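Local coordinates for GARP domain-containing protein (PDB 6XZ6) that serves as the trypanosome's receptor for the host complement regulator factor H and increases transmission of the parasite to tsetse flies, at residues Arg34-Lys45 / Ser87-Lys98; Ala54-Ala62 / Ala205-Glu214. All coordinates share one frame; numbering follows the deposited sequence.

Helix 4-61 is common to both contacts. In contact 1 its residues 34-45 pack against helix 67-125, the next helix along the chain; in contact 2 its last turns and A62 (residues 54-62) meet the end of helix 165-208 and the chain that follows it. Along the sequence the segments alternate, 34-45, 54-62, 87-98 and 205-214, so the two pairings cross. Their centres are about 28 Å apart and their nearest atoms about 10 Å, without touching. The centre of contact 1 lies about 11 Å from the centre of the chain, that of contact 2 about 37 Å, so one joins the middle of the long helical bundle and the other lies toward one end of it.

Contact 1: Arg34-Lys45 / Ser87-Lys98; sequences RFEAVGALEESK and SVRAEAAAMEVK
An antiparallel pair of long helices meets here, with L41 as a knob in the hole formed by S87, A90, E91 and A94. The axes of the two segments approach to 8.8 Å and cross at -163°, a closeness that A37, A90, A94 and the serines permit: A37 CB lies 4.0 Å from A94 CB, with branched V97 flanking A37. With L41 CG swung anti to the backbone N (chi1 170°), L41 CD1 settles over the A90-E91 backbone, 3.6 Å from E91 N, while CD2 lies against the E91 carboxylate. This single knob-into-hole contact is of the kind that holds antiparallel helices together in a bundle, and helix 165-208 packs on the pair at A93 and V97. S44 suits the tight end because its OG turns back to its own helix, bonding L41 O at 2.6 Å, and so can rest 3.4 Å from A90 CB with its polarity satisfied. K45, extended beyond CG, reaches E91 in a weak salt bridge, K45 NZ to E91 OE1 3.5 Å, and has a long ion pair with poorly ordered E42. K98 instead bends, its NZ 3.4 Å from V38 CG2. R34 NE bonds weakly to a water that donates to K98 O, while its NH1 pairs with D105.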
ATOM      1  N   ARG A  34       0.508   4.252  -9.577  1.00 18.63           N
ATOM      2  CA  ARG A  34      -0.657   4.651 -10.371  1.00 20.35           C
ATOM      3  C   ARG A  34      -0.269   5.704 -11.412  1.00 24.43           C
ATOM      4  O   ARG A  34      -0.671   5.581 -12.554  1.00 26.62           O
ATOM      5  CB  ARG A  34      -1.792   5.190  -9.472  1.00 24.89           C
ATOM      6  CG  ARG A  34      -2.926   4.192  -9.189  1.00 32.28           C
ATOM      7  CD  ARG A  34      -4.140   4.879  -8.553  1.00 38.19           C
ATOM      8  NE  ARG A  34      -4.232   4.532  -7.137  1.00 51.81           N
ATOM      9  CZ  ARG A  34      -4.056   5.380  -6.126  1.00 77.02           C
ATOM     10  NH1 ARG A  34      -4.100   4.943  -4.871  1.00 62.78           N
ATOM     11  NH2 ARG A  34      -3.840   6.677  -6.361  1.00 60.24           N
ATOM     12  N   PHE A  35       0.544   6.702 -11.033  1.00 19.80           N
ATOM     13  CA  PHE A  35       1.079   7.747 -11.921  1.00 20.02           C
ATOM     14  C   PHE A  35       2.001   7.142 -12.975  1.00 24.74           C
ATOM     15  O   PHE A  35       1.836   7.411 -14.162  1.00 24.97           O
ATOM     16  CB  PHE A  35       1.822   8.808 -11.103  1.00 22.04           C
ATOM     17  CG  PHE A  35       0.938   9.777 -10.355  1.00 23.91           C
ATOM     18  CD1 PHE A  35      -0.341  10.079 -10.823  1.00 26.30           C
ATOM     19  CD2 PHE A  35       1.429  10.483  -9.247  1.00 25.20           C
ATOM     20  CE1 PHE A  35      -1.128  11.022 -10.170  1.00 28.39           C
ATOM     21  CE2 PHE A  35       0.644  11.427  -8.594  1.00 28.27           C
ATOM     22  CZ  PHE A  35      -0.627  11.703  -9.072  1.00 27.78           C
ATOM     23  N   GLU A  36       2.918   6.254 -12.542  1.00 21.76           N
ATOM     24  CA  GLU A  36       3.847   5.526 -13.401  1.00 21.62           C
ATOM     25  C   GLU A  36       3.115   4.674 -14.459  1.00 24.22           C
ATOM     26  O   GLU A  36       3.508   4.704 -15.624  1.00 24.21           O
ATOM     27  CB  GLU A  36       4.819   4.685 -12.546  1.00 21.90           C
ATOM     28  CG  GLU A  36       5.906   4.021 -13.368  1.00 25.06           C
ATOM     29  CD  GLU A  36       6.841   3.121 -12.601  1.00 41.88           C
ATOM     30  OE1 GLU A  36       7.600   2.378 -13.262  1.00 56.07           O
ATOM     31  OE2 GLU A  36       6.810   3.140 -11.350  1.00 30.89           O
ATOM     32  N   ALA A  37       2.057   3.937 -14.057  1.00 20.85           N
ATOM     33  CA  ALA A  37       1.242   3.114 -14.957  1.00 20.72           C
ATOM     34  C   ALA A  37       0.525   3.994 -15.990  1.00 26.51           C
ATOM     35  O   ALA A  37       0.524   3.666 -17.175  1.00 28.34           O
ATOM     36  CB  ALA A  37       0.236   2.297 -14.158  1.00 19.95           C
ATOM     37  N   VAL A  38      -0.024   5.132 -15.550  1.00 23.15           N
ATOM     38  CA  VAL A  38      -0.719   6.114 -16.394  1.00 24.59           C
ATOM     39  C   VAL A  38       0.262   6.707 -17.423  1.00 29.49           C
ATOM     40  O   VAL A  38      -0.083   6.848 -18.585  1.00 31.20           O
ATOM     41  CB  VAL A  38      -1.417   7.204 -15.506  1.00 29.26           C
ATOM     42  CG1 VAL A  38      -1.723   8.499 -16.292  1.00 31.44           C
ATOM     43  CG2 VAL A  38      -2.684   6.641 -14.865  1.00 26.91           C
ATOM     44  N   GLY A  39       1.470   7.038 -16.978  1.00 25.02           N
ATOM     45  CA  GLY A  39       2.521   7.559 -17.843  1.00 25.17           C
ATOM     46  C   GLY A  39       2.956   6.544 -18.870  1.00 27.27           C
ATOM     47  O   GLY A  39       3.006   6.862 -20.048  1.00 28.88           O
ATOM     48  N   ALA A  40       3.221   5.298 -18.431  1.00 22.04           N
ATOM     49  CA  ALA A  40       3.610   4.174 -19.280  1.00 21.18           C
ATOM     50  C   ALA A  40       2.551   3.874 -20.329  1.00 25.95           C
ATOM     51  O   ALA A  40       2.892   3.714 -21.490  1.00 26.98           O
ATOM     52  CB  ALA A  40       3.874   2.955 -18.434  1.00 19.98           C
ATOM     53  N   LEU A  41       1.261   3.865 -19.941  1.00 22.83           N
ATOM     54  CA  LEU A  41       0.139   3.642 -20.856  1.00 22.33           C
ATOM     55  C   LEU A  41       0.006   4.741 -21.917  1.00 34.22           C
ATOM     56  O   LEU A  41      -0.134   4.429 -23.098  1.00 37.57           O
ATOM     57  CB  LEU A  41      -1.174   3.435 -20.085  1.00 19.92           C
ATOM     58  CG  LEU A  41      -2.464   3.426 -20.885  1.00 23.39           C
ATOM     59  CD1 LEU A  41      -2.517   2.266 -21.858  1.00 23.12           C
ATOM     60  CD2 LEU A  41      -3.644   3.384 -19.975  1.00 24.64           C
ATOM     61  N   GLU A  42       0.037   6.008 -21.515  1.00 32.78           N
ATOM     62  CA  GLU A  42      -0.076   7.108 -22.456  1.00 35.40           C
ATOM     63  C   GLU A  42       1.091   7.164 -23.443  1.00 39.48           C
ATOM     64  O   GLU A  42       0.875   7.460 -24.610  1.00 40.01           O
ATOM     65  CB  GLU A  42      -0.292   8.416 -21.710  1.00 39.22           C
ATOM     66  CG  GLU A  42      -1.664   8.464 -21.039  1.00 56.99           C
ATOM     67  CD  GLU A  42      -2.894   8.491 -21.936  1.00109.96           C
ATOM     68  OE1 GLU A  42      -2.881   9.213 -22.962  1.00123.88           O
ATOM     69  OE2 GLU A  42      -3.880   7.793 -21.602  1.00114.98           O
ATOM     70  N   GLU A  43       2.288   6.772 -23.020  1.00 37.68           N
ATOM     71  CA  GLU A  43       3.438   6.674 -23.928  1.00 40.89           C
ATOM     72  C   GLU A  43       3.213   5.556 -24.953  1.00 45.65           C
ATOM     73  O   GLU A  43       3.577   5.728 -26.115  1.00 48.30           O
ATOM     74  CB  GLU A  43       4.743   6.408 -23.168  1.00 43.14           C
ATOM     75  CG  GLU A  43       5.781   7.504 -23.368  1.00 62.59           C
ATOM     76  CD  GLU A  43       6.920   7.177 -24.321  1.00 90.27           C
ATOM     77  OE1 GLU A  43       8.084   7.132 -23.857  1.00 94.52           O
ATOM     78  OE2 GLU A  43       6.655   6.985 -25.531  1.00 80.39           O
ATOM     79  N   SER A  44       2.589   4.418 -24.529  1.00 37.88           N
ATOM     80  CA  SER A  44       2.291   3.286 -25.416  1.00 34.01           C
ATOM     81  C   SER A  44       1.225   3.659 -26.422  1.00 36.69           C
ATOM     82  O   SER A  44       1.272   3.196 -27.561  1.00 37.80           O
ATOM     83  CB  SER A  44       1.917   2.041 -24.623  1.00 30.33           C
ATOM     84  OG  SER A  44       0.626   2.107 -24.047  1.00 25.81           O
ATOM     85  N   LYS A  45       0.302   4.542 -26.031  1.00 31.42           N
ATOM     86  CA  LYS A  45      -0.728   5.027 -26.939  1.00 31.62           C
ATOM     87  C   LYS A  45      -0.136   6.045 -27.938  1.00 42.83           C
ATOM     88  O   LYS A  45      -0.587   6.095 -29.082  1.00 44.23           O
ATOM     89  CB  LYS A  45      -1.915   5.599 -26.170  1.00 32.03           C
ATOM     90  CG  LYS A  45      -2.826   4.545 -25.543  1.00 36.87           C
ATOM     91  CD  LYS A  45      -3.991   5.232 -24.859  1.00 45.26           C
ATOM     92  CE  LYS A  45      -4.920   4.290 -24.141  1.00 58.90           C
ATOM     93  NZ  LYS A  45      -5.671   5.003 -23.065  1.00 72.13           N
ATOM     94  N   SER A  87       0.223  -1.543 -26.601  1.00 24.37           N
ATOM     95  CA  SER A  87      -0.601  -0.520 -25.940  1.00 22.78           C
ATOM     96  C   SER A  87      -1.851  -1.180 -25.256  1.00 24.92           C
ATOM     97  O   SER A  87      -2.295  -0.751 -24.188  1.00 24.95           O
ATOM     98  CB  SER A  87      -0.981   0.578 -26.937  1.00 24.96           C
ATOM     99  OG  SER A  87      -2.300   0.478 -27.448  1.00 31.41           O
ATOM    100  N   VAL A  88      -2.379  -2.239 -25.868  1.00 20.28           N
ATOM    101  CA  VAL A  88      -3.521  -2.990 -25.343  1.00 18.98           C
ATOM    102  C   VAL A  88      -3.079  -3.753 -24.071  1.00 23.99           C
ATOM    103  O   VAL A  88      -3.827  -3.797 -23.083  1.00 23.52           O
ATOM    104  CB  VAL A  88      -4.150  -3.909 -26.422  1.00 20.67           C
ATOM    105  CG1 VAL A  88      -5.086  -4.933 -25.799  1.00 19.52           C
ATOM    106  CG2 VAL A  88      -4.879  -3.085 -27.480  1.00 20.05           C
ATOM    107  N   ARG A  89      -1.849  -4.324 -24.097  1.00 19.86           N
ATOM    108  CA  ARG A  89      -1.265  -5.002 -22.946  1.00 18.65           C
ATOM    109  C   ARG A  89      -0.959  -4.008 -21.810  1.00 23.68           C
ATOM    110  O   ARG A  89      -1.119  -4.380 -20.647  1.00 23.64           O
ATOM    111  CB  ARG A  89      -0.026  -5.782 -23.338  1.00 18.68           C
ATOM    112  CG  ARG A  89      -0.355  -7.136 -23.946  1.00 29.75           C
ATOM    113  CD  ARG A  89       0.864  -8.015 -24.141  1.00 35.10           C
ATOM    114  NE  ARG A  89       1.817  -7.389 -25.055  1.00 51.00           N
ATOM    115  CZ  ARG A  89       1.819  -7.577 -26.367  1.00 55.46           C
ATOM    116  NH1 ARG A  89       0.957  -8.423 -26.923  1.00 20.05           N
ATOM    117  NH2 ARG A  89       2.703  -6.941 -27.135  1.00 46.55           N
ATOM    118  N   ALA A  90      -0.589  -2.739 -22.142  1.00 20.18           N
ATOM    119  CA  ALA A  90      -0.354  -1.665 -21.165  1.00 20.16           C
ATOM    120  C   ALA A  90      -1.682  -1.211 -20.531  1.00 26.67           C
ATOM    121  O   ALA A  90      -1.690  -0.883 -19.350  1.00 27.52           O
ATOM    122  CB  ALA A  90       0.378  -0.488 -21.801  1.00 21.74           C
ATOM    123  N   GLU A  91      -2.809  -1.263 -21.284  1.00 24.67           N
ATOM    124  CA  GLU A  91      -4.179  -0.973 -20.775  1.00 24.87           C
ATOM    125  C   GLU A  91      -4.546  -1.918 -19.655  1.00 26.29           C
ATOM    126  O   GLU A  91      -5.016  -1.480 -18.605  1.00 25.74           O
ATOM    127  CB  GLU A  91      -5.276  -1.137 -21.868  1.00 27.10           C
ATOM    128  CG  GLU A  91      -5.720   0.125 -22.590  1.00 42.06           C
ATOM    129  CD  GLU A  91      -6.560   1.113 -21.806  1.00 73.42           C
ATOM    130  OE1 GLU A  91      -7.218   1.953 -22.462  1.00 87.40           O
ATOM    131  OE2 GLU A  91      -6.553   1.068 -20.552  1.00 63.75           O
ATOM    132  N   ALA A  92      -4.376  -3.230 -19.910  1.00 23.25           N
ATOM    133  CA  ALA A  92      -4.666  -4.320 -18.969  1.00 21.70           C
ATOM    134  C   ALA A  92      -3.747  -4.265 -17.767  1.00 25.29           C
ATOM    135  O   ALA A  92      -4.235  -4.351 -16.662  1.00 25.77           O
ATOM    136  CB  ALA A  92      -4.561  -5.659 -19.665  1.00 22.12           C
ATOM    137  N   ALA A  93      -2.445  -4.018 -17.954  1.00 22.03           N
ATOM    138  CA  ALA A  93      -1.530  -3.923 -16.812  1.00 21.17           C
ATOM    139  C   ALA A  93      -1.839  -2.731 -15.898  1.00 25.30           C
ATOM    140  O   ALA A  93      -1.843  -2.923 -14.686  1.00 25.85           O
ATOM    141  CB  ALA A  93      -0.082  -3.909 -17.277  1.00 22.47           C
ATOM    142  N   ALA A  94      -2.163  -1.527 -16.467  1.00 20.76           N
ATOM    143  CA  ALA A  94      -2.512  -0.306 -15.708  1.00 19.02           C
ATOM    144  C   ALA A  94      -3.804  -0.480 -14.933  1.00 23.14           C
ATOM    145  O   ALA A  94      -3.919   0.019 -13.824  1.00 23.76           O
ATOM    146  CB  ALA A  94      -2.598   0.907 -16.617  1.00 20.11           C
ATOM    147  N   MET A  95      -4.767  -1.214 -15.506  1.00 19.68           N
ATOM    148  CA  MET A  95      -6.049  -1.561 -14.890  1.00 17.52           C
ATOM    149  C   MET A  95      -5.720  -2.399 -13.631  1.00 21.42           C
ATOM    150  O   MET A  95      -6.310  -2.141 -12.585  1.00 21.80           O
ATOM    151  CB  MET A  95      -6.923  -2.324 -15.924  1.00 18.98           C
ATOM    152  CG  MET A  95      -8.142  -3.036 -15.354  1.00 20.96           C
ATOM    153  SD  MET A  95      -7.832  -4.635 -14.513  1.00 23.90           S
ATOM    154  CE  MET A  95      -7.550  -5.683 -15.861  1.00 19.98           C
ATOM    155  N   GLU A  96      -4.739  -3.348 -13.709  1.00 17.03           N
ATOM    156  CA  GLU A  96      -4.359  -4.143 -12.525  1.00 16.61           C
ATOM    157  C   GLU A  96      -3.711  -3.251 -11.466  1.00 22.14           C
ATOM    158  O   GLU A  96      -4.023  -3.384 -10.294  1.00 23.38           O
ATOM    159  CB  GLU A  96      -3.442  -5.344 -12.843  1.00 17.89           C
ATOM    160  CG  GLU A  96      -3.763  -6.179 -14.076  1.00 27.56           C
ATOM    161  CD  GLU A  96      -4.862  -7.226 -14.025  1.00 32.47           C
ATOM    162  OE1 GLU A  96      -4.908  -8.075 -14.950  1.00 35.86           O
ATOM    163  OE2 GLU A  96      -5.688  -7.185 -13.088  1.00  5.24           O
ATOM    164  N   VAL A  97      -2.827  -2.328 -11.877  1.00 17.82           N
ATOM    165  CA  VAL A  97      -2.200  -1.359 -10.965  1.00 16.40           C
ATOM    166  C   VAL A  97      -3.314  -0.615 -10.181  1.00 20.68           C
ATOM    167  O   VAL A  97      -3.265  -0.595  -8.964  1.00 20.65           O
ATOM    168  CB  VAL A  97      -1.241  -0.356 -11.697  1.00 17.94           C
ATOM    169  CG1 VAL A  97      -0.782   0.750 -10.768  1.00 16.66           C
ATOM    170  CG2 VAL A  97      -0.059  -1.070 -12.328  1.00 17.23           C
ATOM    171  N   LYS A  98      -4.304  -0.026 -10.863  1.00 17.51           N
ATOM    172  CA  LYS A  98      -5.424   0.666 -10.192  1.00 18.12           C
ATOM    173  C   LYS A  98      -6.197  -0.291  -9.215  1.00 22.95           C
ATOM    174  O   LYS A  98      -6.608   0.136  -8.147  1.00 23.76           O
ATOM    175  CB  LYS A  98      -6.383   1.285 -11.217  1.00 19.45           C
ATOM    176  CG  LYS A  98      -5.944   2.647 -11.687  1.00 37.66           C
ATOM    177  CD  LYS A  98      -6.090   2.844 -13.204  1.00 53.72           C
ATOM    178  CE  LYS A  98      -5.179   3.946 -13.732  1.00 70.68           C
ATOM    179  NZ  LYS A  98      -3.724   3.631 -13.564  1.00 72.79           N
TER
HETATM  180  O   HOH W   1      -6.482   2.726  -6.841  1.00 28.19           O

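Contact 2: Ala54-Ala62 / Ala205-Glu214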
ATOM      1  N   ALA A  54       3.229   6.235 -39.557  1.00 56.86           N
ATOM      2  CA  ALA A  54       4.374   5.735 -40.328  1.00 58.20           C
ATOM      3  C   ALA A  54       3.947   4.655 -41.338  1.00 62.79           C
ATOM      4  O   ALA A  54       4.360   4.697 -42.499  1.00 64.24           O
ATOM      5  CB  ALA A  54       5.438   5.191 -39.382  1.00 58.55           C
ATOM      6  N   ALA A  55       3.080   3.718 -40.897  1.00 57.24           N
ATOM      7  CA  ALA A  55       2.550   2.630 -41.706  1.00 56.01           C
ATOM      8  C   ALA A  55       1.732   3.202 -42.837  1.00 63.26           C
ATOM      9  O   ALA A  55       1.765   2.655 -43.931  1.00 64.28           O
ATOM     10  CB  ALA A  55       1.689   1.720 -40.858  1.00 53.47           C
ATOM     11  N   LYS A  56       1.027   4.318 -42.590  1.00 60.90           N
ATOM     12  CA  LYS A  56       0.209   4.995 -43.590  1.00 62.32           C
ATOM     13  C   LYS A  56       1.069   5.738 -44.619  1.00 69.71           C
ATOM     14  O   LYS A  56       0.745   5.724 -45.804  1.00 70.98           O
ATOM     15  CB  LYS A  56      -0.823   5.916 -42.931  1.00 64.82           C
ATOM     16  CG  LYS A  56      -2.110   5.188 -42.530  1.00 72.87           C
ATOM     17  CD  LYS A  56      -3.109   6.162 -41.888  1.00 83.26           C
ATOM     18  CE  LYS A  56      -4.297   5.496 -41.239  1.00 90.15           C
ATOM     19  NZ  LYS A  56      -5.053   6.459 -40.389  1.00 96.39           N
ATOM     20  N   ARG A  57       2.184   6.339 -44.175  1.00 67.78           N
ATOM     21  CA  ARG A  57       3.173   7.043 -45.005  1.00 70.35           C
ATOM     22  C   ARG A  57       3.909   6.020 -45.900  1.00 76.93           C
ATOM     23  O   ARG A  57       4.188   6.311 -47.065  1.00 79.91           O
ATOM     24  CB  ARG A  57       4.151   7.822 -44.093  1.00 67.00           C
ATOM     25  CG  ARG A  57       5.418   8.332 -44.752  1.00 70.02           C
ATOM     26  CD  ARG A  57       6.313   9.029 -43.753  1.00 77.12           C
ATOM     27  NE  ARG A  57       7.633   9.319 -44.312  1.00 88.27           N
ATOM     28  CZ  ARG A  57       8.618   9.925 -43.652  1.00101.21           C
ATOM     29  NH1 ARG A  57       9.784  10.152 -44.248  1.00 77.31           N
ATOM     30  NH2 ARG A  57       8.444  10.312 -42.392  1.00 92.25           N
ATOM     31  N   ALA A  58       4.209   4.826 -45.354  1.00 72.23           N
ATOM     32  CA  ALA A  58       4.865   3.752 -46.094  1.00 72.61           C
ATOM     33  C   ALA A  58       3.943   3.127 -47.154  1.00 75.64           C
ATOM     34  O   ALA A  58       4.363   2.941 -48.294  1.00 76.94           O
ATOM     35  CB  ALA A  58       5.387   2.691 -45.139  1.00 71.54           C
ATOM     36  N   GLU A  59       2.694   2.829 -46.780  1.00 69.88           N
ATOM     37  CA  GLU A  59       1.695   2.216 -47.652  1.00 69.11           C
ATOM     38  C   GLU A  59       1.335   3.101 -48.833  1.00 76.18           C
ATOM     39  O   GLU A  59       1.250   2.597 -49.950  1.00 77.28           O
ATOM     40  CB  GLU A  59       0.465   1.778 -46.850  1.00 67.54           C
ATOM     41  CG  GLU A  59       0.753   0.533 -46.017  1.00 76.27           C
ATOM     42  CD  GLU A  59      -0.298   0.048 -45.040  1.00 84.84           C
ATOM     43  OE1 GLU A  59      -1.055   0.879 -44.488  1.00 71.58           O
ATOM     44  OE2 GLU A  59      -0.338  -1.182 -44.813  1.00 73.70           O
ATOM     45  N   ALA A  60       1.188   4.416 -48.605  1.00 74.04           N
ATOM     46  CA  ALA A  60       0.914   5.401 -49.657  1.00 76.20           C
ATOM     47  C   ALA A  60       2.151   5.564 -50.566  1.00 83.03           C
ATOM     48  O   ALA A  60       2.009   5.678 -51.785  1.00 84.05           O
ATOM     49  CB  ALA A  60       0.532   6.732 -49.038  1.00 77.67           C
ATOM     50  N   GLY A  61       3.340   5.528 -49.959  1.00 80.47           N
ATOM     51  CA  GLY A  61       4.618   5.627 -50.654  1.00 83.42           C
ATOM     52  C   GLY A  61       4.947   4.447 -51.553  1.00 88.56           C
ATOM     53  O   GLY A  61       5.459   4.636 -52.657  1.00 91.41           O
ATOM     54  N   ALA A  62       4.644   3.219 -51.095  1.00 83.42           N
ATOM     55  CA  ALA A  62       4.909   1.972 -51.819  1.00 83.22           C
ATOM     56  C   ALA A  62       3.896   1.629 -52.916  1.00 88.13           C
ATOM     57  O   ALA A  62       4.095   0.623 -53.600  1.00 87.95           O
ATOM     58  CB  ALA A  62       5.038   0.816 -50.844  1.00 81.40           C
ATOM     59  N   ALA A 205       8.686   1.030 -37.379  1.00 52.53           N
ATOM     60  CA  ALA A 205       7.741   1.530 -38.383  1.00 51.96           C
ATOM     61  C   ALA A 205       8.256   2.836 -38.982  1.00 60.12           C
ATOM     62  O   ALA A 205       8.264   2.979 -40.198  1.00 61.59           O
ATOM     63  CB  ALA A 205       6.363   1.737 -37.768  1.00 49.69           C
ATOM     64  N   GLN A 206       8.735   3.761 -38.137  1.00 59.14           N
ATOM     65  CA  GLN A 206       9.290   5.056 -38.550  1.00 62.86           C
ATOM     66  C   GLN A 206      10.567   4.947 -39.409  1.00 72.42           C
ATOM     67  O   GLN A 206      10.771   5.780 -40.297  1.00 75.11           O
ATOM     68  CB  GLN A 206       9.531   5.948 -37.321  1.00 64.26           C
ATOM     69  CG  GLN A 206       8.244   6.554 -36.732  1.00 66.68           C
ATOM     70  CD  GLN A 206       8.514   7.516 -35.599  1.00 70.09           C
ATOM     71  OE1 GLN A 206       9.535   7.431 -34.886  1.00 59.87           O
ATOM     72  NE2 GLN A 206       7.583   8.448 -35.409  1.00 59.71           N
ATOM     73  N   GLU A 207      11.420   3.926 -39.157  1.00 70.52           N
ATOM     74  CA  GLU A 207      12.666   3.690 -39.908  1.00 74.50           C
ATOM     75  C   GLU A 207      12.420   3.144 -41.320  1.00 80.85           C
ATOM     76  O   GLU A 207      13.126   3.523 -42.258  1.00 85.09           O
ATOM     77  CB  GLU A 207      13.604   2.752 -39.135  1.00 76.12           C
ATOM     78  CG  GLU A 207      14.737   3.484 -38.433  1.00 90.98           C
ATOM     79  CD  GLU A 207      14.787   3.348 -36.922  1.00105.11           C
ATOM     80  OE1 GLU A 207      14.752   2.197 -36.426  1.00 75.75           O
ATOM     81  OE2 GLU A 207      14.887   4.392 -36.235  1.00101.90           O
ATOM     82  N   GLU A 208      11.433   2.242 -41.459  1.00 74.24           N
ATOM     83  CA  GLU A 208      11.038   1.626 -42.728  1.00 73.93           C
ATOM     84  C   GLU A 208      10.325   2.661 -43.594  1.00 80.12           C
ATOM     85  O   GLU A 208      10.429   2.591 -44.822  1.00 81.73           O
ATOM     86  CB  GLU A 208      10.092   0.432 -42.499  1.00 71.31           C
ATOM     87  CG  GLU A 208      10.567  -0.607 -41.501  1.00 75.89           C
ATOM     88  CD  GLU A 208      11.466  -1.728 -41.984  1.00 96.96           C
ATOM     89  OE1 GLU A 208      11.680  -2.672 -41.189  1.00 88.59           O
ATOM     90  OE2 GLU A 208      11.953  -1.675 -43.138  1.00 91.39           O
ATOM     91  N   ALA A 209       9.580   3.603 -42.954  1.00 76.27           N
ATOM     92  CA  ALA A 209       8.828   4.647 -43.658  1.00 77.52           C
ATOM     93  C   ALA A 209       9.648   5.901 -43.985  1.00 87.63           C
ATOM     94  O   ALA A 209       9.129   6.812 -44.643  1.00 88.92           O
ATOM     95  CB  ALA A 209       7.584   5.023 -42.871  1.00 75.20           C
ATOM     96  N   ALA A 210      10.922   5.941 -43.542  1.00 87.06           N
ATOM     97  CA  ALA A 210      11.824   7.073 -43.744  1.00 91.06           C
ATOM     98  C   ALA A 210      12.079   7.392 -45.223  1.00 98.92           C
ATOM     99  O   ALA A 210      12.211   8.567 -45.585  1.00101.54           O
ATOM    100  CB  ALA A 210      13.135   6.824 -43.017  1.00 93.27           C
ATOM    101  N   GLN A 211      12.102   6.352 -46.074  1.00 94.89           N
ATOM    102  CA  GLN A 211      12.352   6.472 -47.511  1.00 97.07           C
ATOM    103  C   GLN A 211      11.210   7.127 -48.310  1.00101.68           C
ATOM    104  O   GLN A 211      11.466   7.630 -49.403  1.00105.07           O
ATOM    105  CB  GLN A 211      12.729   5.102 -48.110  1.00 97.76           C
ATOM    106  CG  GLN A 211      11.613   4.064 -48.126  1.00101.57           C
ATOM    107  CD  GLN A 211      12.111   2.691 -48.504  1.00114.59           C
ATOM    108  OE1 GLN A 211      12.114   2.279 -49.677  1.00105.81           O
ATOM    109  NE2 GLN A 211      12.567   1.950 -47.508  1.00105.90           N
ATOM    110  N   PHE A 212       9.969   7.128 -47.776  1.00 95.07           N
ATOM    111  CA  PHE A 212       8.774   7.646 -48.463  1.00 94.38           C
ATOM    112  C   PHE A 212       8.380   9.110 -48.110  1.00 99.36           C
ATOM    113  O   PHE A 212       8.860   9.639 -47.103  1.00 98.59           O
ATOM    114  CB  PHE A 212       7.584   6.700 -48.227  1.00 92.11           C
ATOM    115  CG  PHE A 212       7.870   5.232 -48.434  1.00 92.62           C
ATOM    116  CD1 PHE A 212       7.951   4.692 -49.717  1.00 96.85           C
ATOM    117  CD2 PHE A 212       8.037   4.382 -47.349  1.00 92.28           C
ATOM    118  CE1 PHE A 212       8.195   3.327 -49.904  1.00 96.60           C
ATOM    119  CE2 PHE A 212       8.265   3.016 -47.537  1.00 93.99           C
ATOM    120  CZ  PHE A 212       8.346   2.499 -48.811  1.00 93.37           C
ATOM    121  N   PRO A 213       7.504   9.787 -48.912  1.00 97.44           N
ATOM    122  CA  PRO A 213       7.117  11.166 -48.568  1.00 98.76           C
ATOM    123  C   PRO A 213       6.066  11.239 -47.452  1.00100.67           C
ATOM    124  O   PRO A 213       5.164  10.393 -47.394  1.00 97.75           O
ATOM    125  CB  PRO A 213       6.534  11.711 -49.885  1.00102.14           C
ATOM    126  CG  PRO A 213       6.707  10.631 -50.909  1.00105.84           C
ATOM    127  CD  PRO A 213       6.839   9.361 -50.162  1.00 98.53           C
ATOM    128  N   GLU A 214       6.153  12.278 -46.596  1.00 98.40           N
ATOM    129  CA  GLU A 214       5.199  12.545 -45.504  1.00 96.18           C
ATOM    130  C   GLU A 214       3.855  13.067 -46.100  1.00101.27           C
ATOM    131  O   GLU A 214       3.836  13.493 -47.259  1.00104.09           O
ATOM    132  CB  GLU A 214       5.781  13.592 -44.517  1.00 99.30           C
ATOM    133  CG  GLU A 214       7.071  13.177 -43.816  1.00110.09           C
ATOM    134  CD  GLU A 214       7.740  14.153 -42.860  1.00131.65           C
ATOM    135  OE1 GLU A 214       7.591  15.384 -43.037  1.00125.55           O
ATOM    136  OE2 GLU A 214       8.439  13.676 -41.937  1.00124.85           O
TER
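The carbonyl oxygen F212 O takes two hydrogen bonds from R57, one from NE at 3.1 Å and one from NH1 at 3.0 Å. Both nitrogens grip it side-on, and the oxygen lies near the guanidinium plane; NH1 comes almost straight onto the C=O, whereas NE stands above the carbonyl plane. R57 reaches that far because CG is anti to the backbone N (chi1 166°) and the chain stays extended to NE. Arginine suits the place because its flat group points NE and NH1 together at one oxygen, while A209 O and E214 CG pack its opposite faces. E214 OE2, 3.4 Å from R57 NH2, adds a salt bridge of charge alone, its carboxylate plane 86° from the guanidinium. The F212 ring is laid on the helix, with A58 O over the centre of one face and Q211 CG over the other. F212 CD1 comes within 3.5 Å of G61 C, an approach that fits a glycine, and F212 CE2 lies 3.8 Å from A58 CB. Small alanines bring the backbones close, A54 CB meeting A205 CB at 3.9 Å. The type I turn A209-F212 folds the chain leaving helix 165-208 over the end of helix 4-61, while A55, E208 and Q211 touch helix 67-125.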